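Local coordinates for protein putative oxidoreductase (Jannaschia sp., PDB 3C24) that probably acts as an NAD(P)-dependent oxidoreductase, joining a Rossmann-type nucleotide-binding fold to a helical C-terminal region in an assembly of two subunits, at residues A149-L154 / R178-T183; T117-H122 / E160-G165; L100-P105 / Q186-E191; R29-S34 / A166-T171. All blocks are in the same frame, centred on the assembly; numbering follows the deposited sequence. Where two conformers were deposited one is given.

Contacts 1, 2 and 4 all involve strand 148-156, helix 160-172 or strand 176-181, a beta-alpha-beta unit added to the Rossmann-type sheet. Contact 1 pairs the two strands; contact 2, its centre 9 Å from that of contact 1, lays residues 160-165 over neighbouring strand 117-123; contact 4 joins residues 166-171 of the same helix to helix 22-33. Thr-179 OG1 bonds to Glu-170 OE2 at 2.6 Å, tying contacts 1 and 4. In contact 3, Leu-187 packs on contact 1 and Leu-100 O bonds to His-122 ND1 of contact 2 at 2.8 Å. Contacts 1 and 3 reach the second subunit. A glycerol, probably from the crystallisation liquor, lies about 6 Å from the His-161 side chain.

Contact 1: A149-L154 / R178-T183; sequences AIVCAL and RTHRVT
Arg-178 opens the pairing through its backbone, its carbonyl O accepting the N-H of Ile-150 at 2.9 Å. Its CB rests against Ala-149 CB, while its guanidinium leaves the strand pair for a salt bridge to Asp-226 of the second subunit. Thr-179 lies alongside Ile-150, both pointing the same way from the sheet. Because Ile-150 CG1 stands between its backbone N and carbonyl carbon (chi1 68°), the longer branch runs beside the threonine, CG1 coming to 3.7 Å from Thr-179 OG1. Thr-179 CG2 also touches Cys-152 SG at 3.7 Å, and its hydroxyl bonds to Glu-170. An alanine at Ile-150 lacks everything beyond CB, including the CG1-CD1 branch, so a gap would probably open beside Thr-179 and Cys-169. His-180 serves the other face: its CB packs on Val-151 CG1, its N and O bond to Ile-150 O and Cys-152 N, and its NE2 reaches Asp-226 of the second subunit. Arg-181 is extended, a shape that carries NH2 to 3.9 Å from Leu-154 CD2, while NH1 makes a salt bridge to Glu-159; its NE donates in plane to a water that also accepts from Leu-154 N and donates to Val-182 O. Val-182 N donates to Cys-152 O at 2.9 Å, and its O lies only 3.1 Å from Ala-153 CB, a tight place suited to a small residue. The two parallel strands form a beta-alpha-beta unit with helix 160-172, which covers the Ile-150 and Cys-152 face; helix 184-217 packs on Val-151, and strand 117-123 bonds to the far edge of 149-154.

Contact 2: T117-H122 / E160-G165; sequences TYFIGH and EHYAIG
Phe-119 offers one face of its ring to Gly-165, whose CA sits 3.6 Å from the ring centroid and only 6° off the ring normal, a CH-pi contact. Glycine suits this place, since any CB would run into the ring. Phe-119 CE2 also meets Tyr-162 CD1 at 3.5 Å, the two ring planes inclined at 47°. The third touch is polar: Thr-117 OG1 and His-161 ND1 share a hydrogen bond of 2.7 Å, formed at the edge of the imidazole and near its plane. What sets these groups in place lies one step back. The Phe-119 side chain has CG anti to the backbone N (chi1 -172°), which directs the ring from the strand into the turn of the helix. Gly-165 N donates to His-161 O at 3.0 Å, so a helical turn holds the glycine and the histidine in fixed relation. Tyr-162 has a further partner in Arg-181, by a cation-pi contact. Helix 160-172 thus crosses one face of the sheet above strand 117-123, with Cys-152 of strand 148-156 packed against both aromatic rings and Ile-96 of strand 96-99 beside Thr-117 and His-161.

Contact 3: L100-P105 / Q186-E191; sequences LDAAAP and QLAILE
Asp-101 and Glu-191 are brought together by their first torsions: Asp-101 CG lies anti to its backbone N (chi1 -167°), whereas Glu-191 CG stands between its N and carbonyl carbon (chi1 63°), with a further bend at chi2 that brings the carboxylate up to that of Asp-101. The two carboxylate planes meet at 90°, and Asp-101 OD1 approaches Glu-191 OE1 to 2.8 Å, a close meeting of two acceptors. Each carboxylate also grips a backbone N-H. Glu-191 OE2 accepts from Ala-102 N at 2.8 Å on its syn side, somewhat out of its plane, and the bond is nearly straight. Asp-101 OD1 takes Ala-103 N on its anti lone pair at 2.8 Å, capping the turn that leads into helix 103-107; a short acidic side chain suits such a site. Next to this polar pair, Ala-102 CB fits against the long helix, 4.1 Å from Ala-188 CB and 4.2 Å from Leu-187 CD2. Alanines on both sides let the backbones come close, with Ala-102 CA and Ala-188 CA 5.3 Å apart. The 100-105 segment leaves the C-terminal end of strand 96-99, the side where Rossmann folds usually bind their dinucleotide, so this link joins that edge to helix 184-217. His-122 of strand 117-123 packs on both acidic side chains, helix 273-284 touches Ala-103 and Ala-188, and Phe-227 of the second subunit lies against Glu-191.

Contact 4: R29-S34 / A166-T171; sequences RKIHDS and ADICET
Thr-171 supplies a methyl that meets Ile-31 of helix 22-33 and Ser-34 just after it. Starting at its CB, the side chain first touches Ile-31 CD1 at 4.1 Å. From there CG2, anti to the backbone N, reaches across to Ser-34 CB at 3.5 Å and to Ile-31 CD1 at 3.7 Å, meeting the isoleucine at about a right angle. The other branch turns back into its own helix, where OG1 donates to Asp-167 O at 2.7 Å; Thr-171 N approaches that same oxygen from the opposite face. Threonine is apt here, its methyl packing outward while its hydroxyl is satisfied within the helix. With a serine in its place the methyl is gone, and Ser-34 CB and Ile-31 CD1 would probably face a gap. The axes of 29-33 and 166-171 are inclined at 108° and approach to 10.0 Å. Helix 22-33 follows the first strand of the Rossmann-type fold and its glycine-rich turn, whereas helix 160-172 is the connection of the beta-alpha-beta unit that adds strands 148-156 and 176-181 to the same sheet. Near that sheet, Ile-31 CD1 comes to 4.3 Å from Ile-168 CG2; Ile-31 also touches Ile-16, and Ile-168 touches Val-14, both of strand 13-17. Ser-34 OG donates to an in-plane lone pair of Ile-31 O and is also bonded to His-36 N. Lys-30 CB lies 3.4 Å from Thr-171 O; a bend at chi2 (-77°) keeps CG and CD beside the same oxygen, and only beyond CD does the chain leave, NZ bonding to the carbonyls of Ser-174 and Gly-144.

Contact 1: A149-L154 / R178-T183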
# COMPACT_ATOMS: atom_id res chain seq x y z
N ALA A 149 16.25 -1.90 2.95
CA ALA A 149 16.86 -3.15 3.38
C ALA A 149 17.04 -4.05 2.11
O ALA A 149 16.44 -3.81 1.05
CB ALA A 149 15.93 -3.87 4.39
N ILE A 150 17.88 -5.07 2.21
CA ILE A 150 18.06 -6.04 1.13
C ILE A 150 18.09 -7.46 1.73
O ILE A 150 18.22 -7.64 2.94
CB ILE A 150 19.35 -5.78 0.32
CG1 ILE A 150 20.61 -6.06 1.16
CG2 ILE A 150 19.38 -4.31 -0.20
CD1 ILE A 150 21.93 -5.94 0.32
N VAL A 151 17.95 -8.45 0.84
CA VAL A 151 18.02 -9.87 1.21
C VAL A 151 19.06 -10.58 0.35
O VAL A 151 19.16 -10.32 -0.86
CB VAL A 151 16.65 -10.60 1.10
CG1 VAL A 151 15.68 -10.07 2.17
CG2 VAL A 151 16.09 -10.50 -0.33
N CYS A 152 19.84 -11.45 0.98
CA CYS A 152 20.90 -12.16 0.29
C CYS A 152 20.99 -13.60 0.72
O CYS A 152 20.72 -13.94 1.87
CB CYS A 152 22.26 -11.53 0.63
SG CYS A 152 22.47 -9.76 0.26
N ALA A 153 21.44 -14.43 -0.22
CA ALA A 153 21.68 -15.82 0.03
C ALA A 153 22.95 -16.32 -0.61
O ALA A 153 23.27 -15.99 -1.76
CB ALA A 153 20.54 -16.66 -0.52
N LEU A 154 23.69 -17.11 0.15
CA LEU A 154 24.82 -17.84 -0.38
C LEU A 154 24.26 -19.15 -0.91
O LEU A 154 23.84 -20.05 -0.16
CB LEU A 154 25.88 -18.10 0.69
CG LEU A 154 27.15 -18.80 0.23
CD1 LEU A 154 27.94 -17.98 -0.87
CD2 LEU A 154 28.04 -19.05 1.47
N ARG A 178 19.71 -2.51 6.41
CA ARG A 178 19.80 -3.89 6.90
C ARG A 178 19.97 -4.87 5.75
O ARG A 178 19.34 -4.72 4.73
CB ARG A 178 18.48 -4.29 7.60
CG ARG A 178 18.13 -3.53 8.83
CD ARG A 178 16.88 -4.05 9.54
NE ARG A 178 15.63 -3.59 8.95
CZ ARG A 178 15.15 -2.37 9.13
NH1 ARG A 178 15.81 -1.49 9.87
NH2 ARG A 178 14.01 -2.02 8.57
N THR A 179 20.82 -5.87 5.97
CA THR A 179 21.03 -6.96 5.04
C THR A 179 20.66 -8.25 5.72
O THR A 179 21.35 -8.72 6.63
CB THR A 179 22.49 -7.05 4.62
OG1 THR A 179 22.88 -5.77 4.09
CG2 THR A 179 22.70 -8.07 3.56
N HIS A 180 19.57 -8.83 5.23
CA HIS A 180 19.01 -10.08 5.75
C HIS A 180 19.52 -11.30 4.99
O HIS A 180 19.35 -11.41 3.80
CB HIS A 180 17.49 -10.08 5.63
CG HIS A 180 16.83 -8.93 6.33
ND1 HIS A 180 16.67 -8.89 7.70
CD2 HIS A 180 16.25 -7.81 5.84
CE1 HIS A 180 16.05 -7.77 8.02
NE2 HIS A 180 15.76 -7.11 6.91
N ARG A 181 20.20 -12.18 5.71
CA ARG A 181 20.70 -13.43 5.16
C ARG A 181 19.65 -14.52 5.25
O ARG A 181 19.05 -14.75 6.32
CB ARG A 181 21.97 -13.93 5.87
CG ARG A 181 22.55 -15.22 5.22
CD ARG A 181 23.90 -15.58 5.80
NE ARG A 181 24.44 -16.76 5.15
CZ ARG A 181 25.67 -17.22 5.36
NH1 ARG A 181 26.49 -16.57 6.16
NH2 ARG A 181 26.09 -18.33 4.74
N VAL A 182 19.38 -15.11 4.11
CA VAL A 182 18.44 -16.24 3.98
C VAL A 182 19.03 -17.37 3.13
O VAL A 182 20.10 -17.24 2.53
CB VAL A 182 17.12 -15.80 3.33
CG1 VAL A 182 16.33 -14.79 4.20
CG2 VAL A 182 17.35 -15.21 1.93
N THR A 183 18.30 -18.46 3.05
CA THR A 183 18.68 -19.55 2.15
C THR A 183 18.15 -19.24 0.77
O THR A 183 17.27 -18.38 0.59
CB THR A 183 18.10 -20.92 2.56
OG1 THR A 183 16.67 -20.90 2.45
CG2 THR A 183 18.52 -21.26 4.00
O HOH W 1 22.80 -17.77 2.84

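Contact 2: T117-H122 / E160-G165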
# COMPACT_ATOMS: atom_id res chain seq x y z
N THR A 117 31.36 -19.77 -6.73
CA THR A 117 30.36 -19.35 -5.77
C THR A 117 29.20 -18.73 -6.50
O THR A 117 29.40 -17.98 -7.46
CB THR A 117 30.96 -18.29 -4.82
OG1 THR A 117 31.93 -18.90 -3.97
CG2 THR A 117 29.87 -17.57 -4.00
N TYR A 118 28.00 -19.08 -6.07
CA TYR A 118 26.77 -18.43 -6.52
C TYR A 118 26.21 -17.71 -5.32
O TYR A 118 26.01 -18.30 -4.25
CB TYR A 118 25.73 -19.46 -7.04
CG TYR A 118 25.98 -20.02 -8.41
CD1 TYR A 118 26.17 -19.22 -9.49
CD2 TYR A 118 25.85 -21.39 -8.65
CE1 TYR A 118 26.36 -19.76 -10.76
CE2 TYR A 118 26.04 -21.94 -9.90
CZ TYR A 118 26.27 -21.14 -10.95
OH TYR A 118 26.42 -21.72 -12.20
N PHE A 119 25.98 -16.42 -5.53
CA PHE A 119 25.45 -15.53 -4.52
C PHE A 119 24.26 -14.83 -5.14
O PHE A 119 24.36 -14.32 -6.25
CB PHE A 119 26.52 -14.53 -4.10
CG PHE A 119 26.12 -13.67 -2.92
CD1 PHE A 119 25.39 -12.50 -3.09
CD2 PHE A 119 26.51 -14.00 -1.65
CE1 PHE A 119 25.01 -11.74 -2.00
CE2 PHE A 119 26.13 -13.23 -0.58
CZ PHE A 119 25.41 -12.09 -0.77
N ILE A 120 23.19 -14.79 -4.38
CA ILE A 120 21.90 -14.14 -4.79
C ILE A 120 21.61 -12.96 -3.89
O ILE A 120 21.65 -13.06 -2.66
CB ILE A 120 20.69 -15.11 -4.78
CG1 ILE A 120 21.02 -16.45 -5.41
CG2 ILE A 120 19.53 -14.42 -5.47
CD1 ILE A 120 19.90 -17.48 -5.21
N GLY A 121 21.28 -11.82 -4.50
CA GLY A 121 20.81 -10.66 -3.76
C GLY A 121 19.56 -10.08 -4.38
O GLY A 121 19.30 -10.30 -5.54
N HIS A 122 18.73 -9.45 -3.55
CA HIS A 122 17.56 -8.75 -4.07
C HIS A 122 17.16 -7.64 -3.13
O HIS A 122 17.15 -7.85 -1.92
CB HIS A 122 16.42 -9.73 -4.23
CG HIS A 122 15.40 -9.25 -5.22
ND1 HIS A 122 15.57 -9.43 -6.58
CD2 HIS A 122 14.29 -8.49 -5.07
CE1 HIS A 122 14.55 -8.88 -7.21
NE2 HIS A 122 13.76 -8.31 -6.32
N GLU A 160 33.03 -17.74 3.66
CA GLU A 160 33.73 -16.44 3.65
C GLU A 160 33.24 -15.51 2.53
O GLU A 160 33.39 -14.31 2.56
CB GLU A 160 35.23 -16.63 3.54
CG GLU A 160 35.82 -17.39 4.72
CD GLU A 160 36.00 -18.90 4.49
OE1 GLU A 160 35.12 -19.58 3.88
OE2 GLU A 160 37.05 -19.40 5.00
N HIS A 161 32.64 -16.14 1.54
CA HIS A 161 32.14 -15.38 0.38
C HIS A 161 30.82 -14.70 0.64
O HIS A 161 30.44 -13.79 -0.13
CB HIS A 161 32.06 -16.27 -0.86
CG HIS A 161 33.38 -16.57 -1.45
ND1 HIS A 161 33.54 -17.21 -2.66
CD2 HIS A 161 34.63 -16.20 -1.05
CE1 HIS A 161 34.83 -17.29 -2.93
NE2 HIS A 161 35.51 -16.70 -1.97
N TYR A 162 30.14 -15.06 1.73
CA TYR A 162 28.85 -14.41 2.00
C TYR A 162 29.11 -12.93 2.24
O TYR A 162 28.46 -12.09 1.66
CB TYR A 162 28.10 -15.01 3.20
CG TYR A 162 26.87 -14.18 3.46
CD1 TYR A 162 25.72 -14.38 2.73
CD2 TYR A 162 26.90 -13.10 4.34
CE1 TYR A 162 24.62 -13.57 2.91
CE2 TYR A 162 25.79 -12.29 4.51
CZ TYR A 162 24.67 -12.51 3.80
OH TYR A 162 23.58 -11.68 3.96
N ALA A 163 30.10 -12.64 3.07
CA ALA A 163 30.43 -11.25 3.45
C ALA A 163 30.79 -10.44 2.21
O ALA A 163 30.42 -9.27 2.10
CB ALA A 163 31.57 -11.19 4.45
N ILE A 164 31.47 -11.08 1.28
CA ILE A 164 31.93 -10.36 0.09
C ILE A 164 30.69 -10.02 -0.78
O ILE A 164 30.48 -8.89 -1.20
CB ILE A 164 32.98 -11.16 -0.68
CG1 ILE A 164 34.23 -11.34 0.19
CG2 ILE A 164 33.29 -10.47 -2.00
CD1 ILE A 164 35.20 -12.44 -0.30
N GLY A 165 29.87 -11.01 -1.04
CA GLY A 165 28.68 -10.78 -1.86
C GLY A 165 27.77 -9.76 -1.23
O GLY A 165 27.17 -8.94 -1.92

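Contact 3: L100-P105 / Q186-E191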
# COMPACT_ATOMS: atom_id res chain seq x y z
N LEU A 100 20.90 -11.41 -9.33
CA LEU A 100 20.09 -10.37 -8.71
C LEU A 100 18.63 -10.75 -8.50
O LEU A 100 17.78 -9.87 -8.26
CB LEU A 100 20.18 -9.10 -9.58
CG LEU A 100 21.60 -8.58 -9.90
CD1 LEU A 100 21.62 -7.22 -10.68
CD2 LEU A 100 22.41 -8.48 -8.61
N ASP A 101 18.33 -12.03 -8.67
CA ASP A 101 16.98 -12.55 -8.54
C ASP A 101 17.06 -14.05 -8.35
O ASP A 101 17.86 -14.73 -8.98
CB ASP A 101 16.17 -12.21 -9.79
CG ASP A 101 14.67 -12.44 -9.60
OD1 ASP A 101 14.21 -13.60 -9.43
OD2 ASP A 101 13.93 -11.45 -9.65
N ALA A 102 16.25 -14.56 -7.43
CA ALA A 102 16.24 -15.99 -7.15
C ALA A 102 15.57 -16.87 -8.19
O ALA A 102 15.61 -18.08 -8.06
CB ALA A 102 15.54 -16.28 -5.78
N ALA A 103 14.89 -16.26 -9.18
CA ALA A 103 14.13 -17.06 -10.13
C ALA A 103 14.93 -18.15 -10.86
O ALA A 103 14.62 -19.33 -10.76
CB ALA A 103 13.39 -16.12 -11.17
N ALA A 104 15.96 -17.76 -11.60
CA ALA A 104 16.76 -18.77 -12.34
C ALA A 104 17.41 -19.80 -11.42
O ALA A 104 17.34 -21.00 -11.65
CB ALA A 104 17.81 -18.09 -13.27
N PRO A 105 18.04 -19.35 -10.33
CA PRO A 105 18.63 -20.24 -9.35
C PRO A 105 17.63 -21.26 -8.84
O PRO A 105 17.91 -22.46 -8.82
CB PRO A 105 19.01 -19.26 -8.24
CG PRO A 105 19.44 -18.13 -9.02
CD PRO A 105 18.37 -17.96 -10.01
N GLN A 186 14.39 -19.78 0.77
CA GLN A 186 13.74 -18.70 1.48
C GLN A 186 13.68 -17.44 0.62
O GLN A 186 12.64 -16.76 0.55
CB GLN A 186 14.43 -18.42 2.81
CG GLN A 186 14.15 -19.49 3.88
CD GLN A 186 14.96 -19.28 5.13
OE1 GLN A 186 16.07 -18.76 5.06
NE2 GLN A 186 14.42 -19.71 6.28
N LEU A 187 14.77 -17.14 -0.11
CA LEU A 187 14.78 -15.94 -0.96
C LEU A 187 13.74 -16.09 -2.06
O LEU A 187 13.02 -15.14 -2.38
CB LEU A 187 16.14 -15.70 -1.58
CG LEU A 187 16.52 -14.22 -1.72
CD1 LEU A 187 17.98 -14.16 -2.14
CD2 LEU A 187 15.67 -13.41 -2.65
N ALA A 188 13.62 -17.31 -2.60
CA ALA A 188 12.64 -17.62 -3.67
C ALA A 188 11.21 -17.45 -3.15
O ALA A 188 10.34 -16.94 -3.84
CB ALA A 188 12.84 -19.02 -4.24
N ILE A 189 10.99 -17.85 -1.91
CA ILE A 189 9.66 -17.67 -1.25
C ILE A 189 9.30 -16.20 -1.16
O ILE A 189 8.13 -15.80 -1.30
CB ILE A 189 9.61 -18.38 0.15
CG1 ILE A 189 9.69 -19.91 -0.04
CG2 ILE A 189 8.34 -17.98 0.95
CD1 ILE A 189 9.92 -20.72 1.26
N LEU A 190 10.32 -15.39 -0.92
CA LEU A 190 10.12 -13.93 -0.84
C LEU A 190 9.85 -13.38 -2.25
O LEU A 190 8.94 -12.58 -2.45
CB LEU A 190 11.30 -13.24 -0.18
CG LEU A 190 11.51 -13.49 1.31
CD1 LEU A 190 12.78 -12.78 1.81
CD2 LEU A 190 10.31 -13.03 2.14
N GLU A 191 10.66 -13.82 -3.21
CA GLU A 191 10.49 -13.44 -4.61
C GLU A 191 10.96 -14.61 -5.47
O GLU A 191 12.10 -14.95 -5.43
CB GLU A 191 11.24 -12.16 -4.93
CG GLU A 191 12.71 -12.23 -4.77
CD GLU A 191 13.46 -12.57 -6.06
OE1 GLU A 191 12.88 -12.60 -7.17
OE2 GLU A 191 14.66 -12.79 -5.93

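Contact 4: R29-S34 / A166-T171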
# COMPACT_ATOMS: atom_id res chain seq x y z
N ARG A 29 27.31 2.60 -11.85
CA ARG A 29 27.71 3.90 -11.29
C ARG A 29 28.08 3.74 -9.81
O ARG A 29 29.08 4.25 -9.34
CB ARG A 29 26.64 4.98 -11.46
CG ARG A 29 26.89 6.23 -10.61
CD ARG A 29 25.81 7.29 -10.89
NE ARG A 29 26.29 8.20 -11.89
CZ ARG A 29 25.54 8.85 -12.77
NH1 ARG A 29 24.23 8.65 -12.82
NH2 ARG A 29 26.12 9.67 -13.64
N LYS A 30 27.27 2.97 -9.09
CA LYS A 30 27.56 2.75 -7.67
C LYS A 30 28.92 2.10 -7.47
O LYS A 30 29.70 2.50 -6.59
CB LYS A 30 26.49 1.87 -6.99
CG LYS A 30 25.10 2.48 -6.87
CD LYS A 30 25.01 3.47 -5.76
CE LYS A 30 23.56 3.99 -5.52
NZ LYS A 30 23.40 4.89 -4.32
N ILE A 31 29.22 1.08 -8.27
CA ILE A 31 30.52 0.40 -8.16
C ILE A 31 31.64 1.34 -8.58
O ILE A 31 32.68 1.43 -7.90
CB ILE A 31 30.56 -0.91 -8.99
CG1 ILE A 31 29.59 -1.92 -8.37
CG2 ILE A 31 31.95 -1.55 -9.06
CD1 ILE A 31 29.84 -2.31 -6.86
N HIS A 32 31.42 2.05 -9.67
CA HIS A 32 32.43 3.02 -10.13
C HIS A 32 32.83 4.00 -9.05
O HIS A 32 34.01 4.34 -8.90
CB HIS A 32 31.85 3.81 -11.30
CG HIS A 32 32.86 4.65 -12.01
ND1 HIS A 32 32.66 5.98 -12.28
CD2 HIS A 32 34.07 4.33 -12.51
CE1 HIS A 32 33.71 6.45 -12.93
NE2 HIS A 32 34.59 5.47 -13.07
N ASP A 33 31.84 4.48 -8.33
CA ASP A 33 32.05 5.51 -7.31
C ASP A 33 32.59 4.93 -6.02
O ASP A 33 33.04 5.68 -5.14
CB ASP A 33 30.78 6.26 -6.98
CG ASP A 33 30.31 7.13 -8.11
OD1 ASP A 33 31.09 7.36 -9.05
OD2 ASP A 33 29.17 7.62 -8.04
N SER A 34 32.54 3.61 -5.91
CA SER A 34 33.03 2.93 -4.68
C SER A 34 34.52 2.63 -4.75
O SER A 34 35.20 2.94 -5.74
CB SER A 34 32.31 1.60 -4.46
OG SER A 34 32.85 0.57 -5.26
N ALA A 166 27.62 -9.81 0.09
CA ALA A 166 26.77 -8.85 0.80
C ALA A 166 27.30 -7.41 0.65
O ALA A 166 26.53 -6.45 0.44
CB ALA A 166 26.65 -9.22 2.28
N ASP A 167 28.61 -7.30 0.77
CA ASP A 167 29.28 -5.99 0.61
C ASP A 167 29.03 -5.43 -0.80
O ASP A 167 28.77 -4.22 -0.97
CB ASP A 167 30.76 -6.10 0.88
CG ASP A 167 31.45 -4.75 0.84
OD1 ASP A 167 31.27 -3.98 1.80
OD2 ASP A 167 32.17 -4.48 -0.14
N ILE A 168 29.11 -6.29 -1.79
CA ILE A 168 28.88 -5.85 -3.16
C ILE A 168 27.42 -5.38 -3.32
O ILE A 168 27.15 -4.28 -3.85
CB ILE A 168 29.22 -6.90 -4.21
CG1 ILE A 168 30.70 -7.33 -4.09
CG2 ILE A 168 28.95 -6.33 -5.60
CD1 ILE A 168 31.65 -6.19 -4.07
N CYS A 169 26.50 -6.16 -2.80
CA CYS A 169 25.07 -5.78 -2.88
C CYS A 169 24.77 -4.50 -2.12
O CYS A 169 23.98 -3.67 -2.58
CB CYS A 169 24.16 -6.90 -2.36
SG CYS A 169 24.14 -8.33 -3.44
N GLU A 170 25.43 -4.33 -0.99
CA GLU A 170 25.24 -3.12 -0.16
C GLU A 170 25.79 -1.87 -0.87
O GLU A 170 25.28 -0.73 -0.71
CB GLU A 170 25.89 -3.31 1.19
CG GLU A 170 25.11 -4.21 2.11
CD GLU A 170 25.92 -4.68 3.32
OE1 GLU A 170 27.04 -4.17 3.51
OE2 GLU A 170 25.44 -5.57 4.05
N THR A 171 26.78 -2.10 -1.71
CA THR A 171 27.39 -1.02 -2.50
C THR A 171 26.48 -0.71 -3.68
O THR A 171 26.18 0.45 -3.96
CB THR A 171 28.76 -1.42 -3.05
OG1 THR A 171 29.57 -1.88 -1.97
CG2 THR A 171 29.40 -0.26 -3.85